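Local coordinates for protein putative succinylglutamate desuccinylase / aspartoacylase (Shewanella amazonensis, PDB 3FMC) that is a putative zinc-dependent hydrolase of the succinylglutamate desuccinylase/aspartoacylase family, probably acting on ester bonds, at residues V334-H346 / G355-E367. Numbering follows the deposited sequence.
Sequences VLRLPEDGVPILH and GTELYKVMTKVFE
Val342 and Met362 form an antiparallel hydrogen-bonded pair between strands 341-346 and 357-363: Val342 N donates a 2.7 Å hydrogen bond to Met362 O, in the carbonyl plane, and Met362 N returns one to Val342 O from above that carbonyl's plane. The ladder then slips by one residue: Ile344 N binds Lys360 O while Lys360 N binds Leu345 O, a classic beta bulge in which Ile344 and Leu345 both face Lys360. Beyond it, CB of His346 sits squarely over the Tyr359 ring, 3.5 Å from its centroid and 7° off the normal, a CH-pi contact. His346 CG lies between its backbone N and carbonyl carbon (chi1 73°), which carries the imidazole alongside the phenol, the two planes inclined at 58°. Pro343 CB approaches the same ring obliquely, 3.6 Å from Tyr359 CD2, and the Tyr359 hydroxyl donates a hydrogen bond to Gly305 O. On the face bearing Val342 and Leu345, the CB and CG of Lys360 run beside Leu345 CD1, while Ile344 CG1 lies 3.6 Å from CG of Met362, a selenomethionine whose extended chain carries SE and CE past Ile344 CD1. At the turn, in one of two conformers deposited for Glu339, its OE2 forms a 2.6 Å salt bridge with Lys364 NZ, the side chains crossing at about a right angle; there too, one water links Glu339 OE1 to Thr363 OG1, also hydrogen-bonded to Asn289 O, and another joins OE2, Asp340 O and Lys364 N. Strand 357-363 lies between 341-346 and 290-294, and 341-346 pairs with 176-184; Leu317 of strand 316-321 touches Tyr359 and Leu337, while Trp146 of a neighbouring subunit packs on Leu337 and Val361.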
loop_
_atom_site.group_PDB
_atom_site.type_symbol
_atom_site.label_atom_id
_atom_site.label_comp_id
_atom_site.label_asym_id
_atom_site.label_seq_id
_atom_site.Cartn_x
_atom_site.Cartn_y
_atom_site.Cartn_z
ATOM N N VAL C 334 -28.735 13.641 -0.423
ATOM C CA VAL C 334 -28.125 14.398 -1.532
ATOM C C VAL C 334 -27.220 15.431 -0.914
ATOM O O VAL C 334 -27.615 16.126 0.009
ATOM C CB VAL C 334 -29.177 15.122 -2.391
ATOM C CG1 VAL C 334 -28.522 15.900 -3.490
ATOM C CG2 VAL C 334 -30.128 14.115 -2.966
ATOM N N LEU C 335 -25.966 15.475 -1.362
ATOM C CA LEU C 335 -25.048 16.506 -0.927
ATOM C C LEU C 335 -25.032 17.531 -2.066
ATOM O O LEU C 335 -25.042 17.168 -3.252
ATOM C CB LEU C 335 -23.648 15.966 -0.697
ATOM C CG LEU C 335 -23.504 14.742 0.203
ATOM C CD1 LEU C 335 -22.041 14.454 0.408
ATOM C CD2 LEU C 335 -24.218 14.958 1.532
ATOM N N ARG C 336 -24.969 18.802 -1.683
ATOM C CA ARG C 336 -24.993 19.913 -2.620
ATOM C C ARG C 336 -23.831 20.858 -2.445
ATOM O O ARG C 336 -23.267 20.966 -1.373
ATOM C CB ARG C 336 -26.280 20.714 -2.440
ATOM C CG ARG C 336 -27.527 19.902 -2.659
ATOM C CD ARG C 336 -28.785 20.614 -2.157
ATOM N NE ARG C 336 -29.896 19.660 -2.123
ATOM C CZ ARG C 336 -30.537 19.237 -3.203
ATOM N NH1 ARG C 336 -30.194 19.665 -4.400
ATOM N NH2 ARG C 336 -31.516 18.356 -3.093
ATOM N N LEU C 337 -23.395 21.482 -3.538
ATOM C CA LEU C 337 -22.299 22.454 -3.427
ATOM C C LEU C 337 -22.819 23.702 -2.735
ATOM O O LEU C 337 -23.971 24.095 -2.923
ATOM C CB LEU C 337 -21.672 22.880 -4.753
ATOM C CG LEU C 337 -20.592 22.037 -5.433
ATOM C CD1 LEU C 337 -19.809 23.022 -6.281
ATOM C CD2 LEU C 337 -19.642 21.341 -4.494
ATOM N N PRO C 338 -21.970 24.307 -1.918
ATOM C CA PRO C 338 -22.288 25.509 -1.164
ATOM C C PRO C 338 -22.395 26.764 -1.999
ATOM O O PRO C 338 -23.025 27.725 -1.587
ATOM C CB PRO C 338 -21.089 25.658 -0.229
ATOM C CG PRO C 338 -20.458 24.330 -0.217
ATOM C CD PRO C 338 -20.638 23.814 -1.565
ATOM N N GLU C 339 -21.779 26.754 -3.175
ATOM C CA GLU C 339 -21.760 27.925 -4.020
ATOM C C GLU C 339 -21.791 27.498 -5.475
ATOM O O GLU C 339 -21.377 26.386 -5.804
ATOM C CB GLU C 339 -20.480 28.719 -3.719
ATOM C CG GLU C 339 -20.372 30.055 -4.417
ATOM C CD GLU C 339 -19.121 30.817 -4.051
ATOM O OE1 GLU C 339 -18.317 30.318 -3.235
ATOM O OE2 GLU C 339 -18.949 31.927 -4.578
ATOM N N ASP C 340 -22.290 28.380 -6.339
ATOM C CA ASP C 340 -22.295 28.139 -7.778
ATOM C C ASP C 340 -20.823 28.026 -8.204
ATOM O O ASP C 340 -19.953 28.735 -7.698
ATOM C CB ASP C 340 -22.867 29.309 -8.550
ATOM C CG ASP C 340 -24.363 29.560 -8.278
ATOM O OD1 ASP C 340 -25.025 28.797 -7.533
ATOM O OD2 ASP C 340 -24.819 30.569 -8.833
ATOM N N GLY C 341 -20.554 27.136 -9.133
ATOM C CA GLY C 341 -19.211 26.954 -9.623
ATOM C C GLY C 341 -19.183 25.882 -10.668
ATOM O O GLY C 341 -20.242 25.383 -11.112
ATOM N N VAL C 342 -17.958 25.539 -11.075
ATOM C CA VAL C 342 -17.714 24.502 -12.073
ATOM C C VAL C 342 -16.873 23.369 -11.460
ATOM O O VAL C 342 -15.706 23.584 -11.192
ATOM C CB VAL C 342 -16.919 25.036 -13.297
ATOM C CG1 VAL C 342 -16.756 23.919 -14.325
ATOM C CG2 VAL C 342 -17.676 26.185 -13.984
ATOM N N PRO C 343 -17.481 22.211 -11.225
ATOM C CA PRO C 343 -16.716 21.052 -10.742
ATOM C C PRO C 343 -15.697 20.665 -11.805
ATOM O O PRO C 343 -16.066 20.501 -12.984
ATOM C CB PRO C 343 -17.796 19.976 -10.538
ATOM C CG PRO C 343 -18.907 20.390 -11.351
ATOM C CD PRO C 343 -18.911 21.887 -11.376
ATOM N N ILE C 344 -14.419 20.620 -11.411
ATOM C CA ILE C 344 -13.316 20.272 -12.334
ATOM C C ILE C 344 -12.975 18.794 -12.260
ATOM O O ILE C 344 -12.709 18.115 -13.267
ATOM C CB ILE C 344 -12.052 21.152 -12.028
ATOM C CG1 ILE C 344 -12.355 22.644 -12.256
ATOM C CG2 ILE C 344 -10.842 20.701 -12.828
ATOM C CD1 ILE C 344 -12.932 22.967 -13.665
ATOM N N LEU C 345 -13.000 18.272 -11.040
ATOM C CA LEU C 345 -12.582 16.888 -10.833
ATOM C C LEU C 345 -13.264 16.359 -9.578
ATOM O O LEU C 345 -13.680 17.137 -8.703
ATOM C CB LEU C 345 -11.036 16.826 -10.706
ATOM C CG LEU C 345 -10.353 17.641 -9.595
ATOM C CD1 LEU C 345 -10.357 16.842 -8.249
ATOM C CD2 LEU C 345 -8.924 18.086 -9.867
ATOM N N HIS C 346 -13.350 15.041 -9.509
ATOM C CA HIS C 346 -13.875 14.362 -8.347
ATOM C C HIS C 346 -13.057 13.104 -8.039
ATOM O O HIS C 346 -12.312 12.564 -8.872
ATOM C CB HIS C 346 -15.401 14.087 -8.461
ATOM C CG HIS C 346 -15.803 13.007 -9.430
ATOM N ND1 HIS C 346 -15.466 11.672 -9.266
ATOM C CD2 HIS C 346 -16.602 13.058 -10.525
ATOM C CE1 HIS C 346 -16.013 10.963 -10.236
ATOM N NE2 HIS C 346 -16.735 11.770 -10.998
ATOM N N GLY C 355 -14.501 13.505 5.425
ATOM C CA GLY C 355 -13.337 14.295 5.102
ATOM C C GLY C 355 -12.629 13.954 3.803
ATOM O O GLY C 355 -11.803 14.716 3.370
ATOM N N THR C 356 -12.978 12.843 3.149
ATOM C CA THR C 356 -12.349 12.519 1.884
ATOM C C THR C 356 -12.686 13.628 0.893
ATOM O O THR C 356 -13.816 14.130 0.888
ATOM C CB THR C 356 -12.760 11.147 1.334
ATOM O OG1 THR C 356 -12.528 10.158 2.331
ATOM C CG2 THR C 356 -11.910 10.839 0.064
ATOM N N GLU C 357 -11.705 14.061 0.099
ATOM C CA GLU C 357 -11.959 15.160 -0.838
ATOM C C GLU C 357 -12.813 14.634 -1.990
ATOM O O GLU C 357 -12.370 13.816 -2.797
ATOM C CB GLU C 357 -10.670 15.746 -1.339
ATOM C CG GLU C 357 -10.839 16.973 -2.270
ATOM C CD GLU C 357 -9.551 17.307 -2.996
ATOM O OE1 GLU C 357 -8.590 17.846 -2.393
ATOM O OE2 GLU C 357 -9.512 17.029 -4.193
ATOM N N LEU C 358 -14.042 15.109 -2.051
ATOM C CA LEU C 358 -14.994 14.666 -3.075
ATOM C C LEU C 358 -14.815 15.380 -4.414
ATOM O O LEU C 358 -14.776 14.719 -5.441
ATOM C CB LEU C 358 -16.451 14.806 -2.604
ATOM C CG LEU C 358 -17.029 13.718 -1.721
ATOM C CD1 LEU C 358 -18.383 14.209 -1.151
ATOM C CD2 LEU C 358 -17.183 12.381 -2.499
ATOM N N TYR C 359 -14.714 16.696 -4.403
ATOM C CA TYR C 359 -14.535 17.472 -5.621
ATOM C C TYR C 359 -13.642 18.662 -5.406
ATOM O O TYR C 359 -13.464 19.088 -4.281
ATOM C CB TYR C 359 -15.894 18.078 -6.076
ATOM C CG TYR C 359 -16.888 17.199 -6.848
ATOM C CD1 TYR C 359 -17.721 16.302 -6.196
ATOM C CD2 TYR C 359 -17.057 17.345 -8.224
ATOM C CE1 TYR C 359 -18.638 15.526 -6.862
ATOM C CE2 TYR C 359 -17.992 16.612 -8.906
ATOM C CZ TYR C 359 -18.794 15.705 -8.233
ATOM O OH TYR C 359 -19.718 14.941 -8.898
ATOM N N LYS C 360 -13.031 19.136 -6.497
ATOM C CA LYS C 360 -12.451 20.479 -6.566
ATOM C C LYS C 360 -13.343 21.270 -7.562
ATOM O O LYS C 360 -13.705 20.767 -8.642
ATOM C CB LYS C 360 -10.993 20.499 -6.931
ATOM C CG LYS C 360 -10.102 19.946 -5.818
ATOM C CD LYS C 360 -8.659 20.157 -6.225
ATOM C CE LYS C 360 -7.745 19.558 -5.295
ATOM N NZ LYS C 360 -6.398 20.031 -5.713
ATOM N N VAL C 361 -13.714 22.474 -7.138
ATOM C CA VAL C 361 -14.667 23.313 -7.836
ATOM C C VAL C 361 -14.167 24.729 -8.049
ATOM O O VAL C 361 -13.736 25.387 -7.109
ATOM C CB VAL C 361 -15.992 23.376 -6.994
ATOM C CG1 VAL C 361 -17.064 24.221 -7.709
ATOM C CG2 VAL C 361 -16.486 21.971 -6.713
HETATM N N MSE C 362 -14.172 25.213 -9.308
HETATM C CA MSE C 362 -13.840 26.616 -9.547
HETATM C C MSE C 362 -15.088 27.434 -9.257
HETATM O O MSE C 362 -16.187 27.073 -9.707
HETATM C CB MSE C 362 -13.434 26.862 -11.015
HETATM C CG MSE C 362 -12.194 26.149 -11.360
HETATM SE SE MSE C 362 -11.594 26.645 -13.171
HETATM C CE MSE C 362 -10.075 25.450 -13.324
ATOM N N THR C 363 -14.924 28.465 -8.455
ATOM C CA THR C 363 -15.986 29.377 -8.128
ATOM C C THR C 363 -15.566 30.777 -8.645
ATOM O O THR C 363 -14.377 31.035 -8.980
ATOM C CB THR C 363 -16.243 29.441 -6.601
ATOM O OG1 THR C 363 -15.118 30.037 -5.940
ATOM C CG2 THR C 363 -16.523 28.035 -6.059
ATOM N N LYS C 364 -16.547 31.684 -8.702
ATOM C CA LYS C 364 -16.283 33.078 -9.162
ATOM C C LYS C 364 -15.578 33.033 -10.543
ATOM O O LYS C 364 -14.622 33.766 -10.831
ATOM C CB LYS C 364 -15.509 33.851 -8.119
ATOM C CG LYS C 364 -16.303 33.938 -6.776
ATOM C CD LYS C 364 -15.404 34.469 -5.685
ATOM C CE LYS C 364 -16.164 34.807 -4.397
ATOM N NZ LYS C 364 -17.224 33.816 -4.180
ATOM N N VAL C 365 -16.139 32.200 -11.393
ATOM C CA VAL C 365 -15.621 31.959 -12.732
ATOM C C VAL C 365 -16.032 33.061 -13.700
ATOM O O VAL C 365 -17.147 33.591 -13.624
ATOM C CB VAL C 365 -16.104 30.586 -13.231
ATOM C CG1 VAL C 365 -15.740 30.378 -14.698
ATOM C CG2 VAL C 365 -15.525 29.451 -12.318
ATOM N N PHE C 366 -15.131 33.420 -14.608
ATOM C CA PHE C 366 -15.459 34.403 -15.620
ATOM C C PHE C 366 -14.884 34.012 -16.949
ATOM O O PHE C 366 -13.954 33.213 -17.025
ATOM C CB PHE C 366 -14.919 35.745 -15.196
ATOM C CG PHE C 366 -13.480 35.742 -14.932
ATOM C CD1 PHE C 366 -12.566 36.119 -15.929
ATOM C CD2 PHE C 366 -12.986 35.454 -13.647
ATOM C CE1 PHE C 366 -11.188 36.165 -15.636
ATOM C CE2 PHE C 366 -11.594 35.481 -13.365
ATOM C CZ PHE C 366 -10.712 35.848 -14.372
ATOM N N GLU C 367 -15.453 34.551 -18.021
ATOM C CA GLU C 367 -14.937 34.256 -19.356
ATOM C C GLU C 367 -13.612 35.009 -19.548
ATOM O O GLU C 367 -13.463 36.189 -19.180
ATOM C CB GLU C 367 -15.959 34.594 -20.446
ATOM C CG GLU C 367 -15.436 34.300 -21.828
ATOM C CD GLU C 367 -16.529 34.358 -22.883
ATOM O OE1 GLU C 367 -17.623 34.903 -22.582
ATOM O OE2 GLU C 367 -16.298 33.820 -23.982
HETATM O O HOH W 1 -15.497 30.466 -3.200
HETATM O O HOH W 2 -19.156 31.132 -7.680
#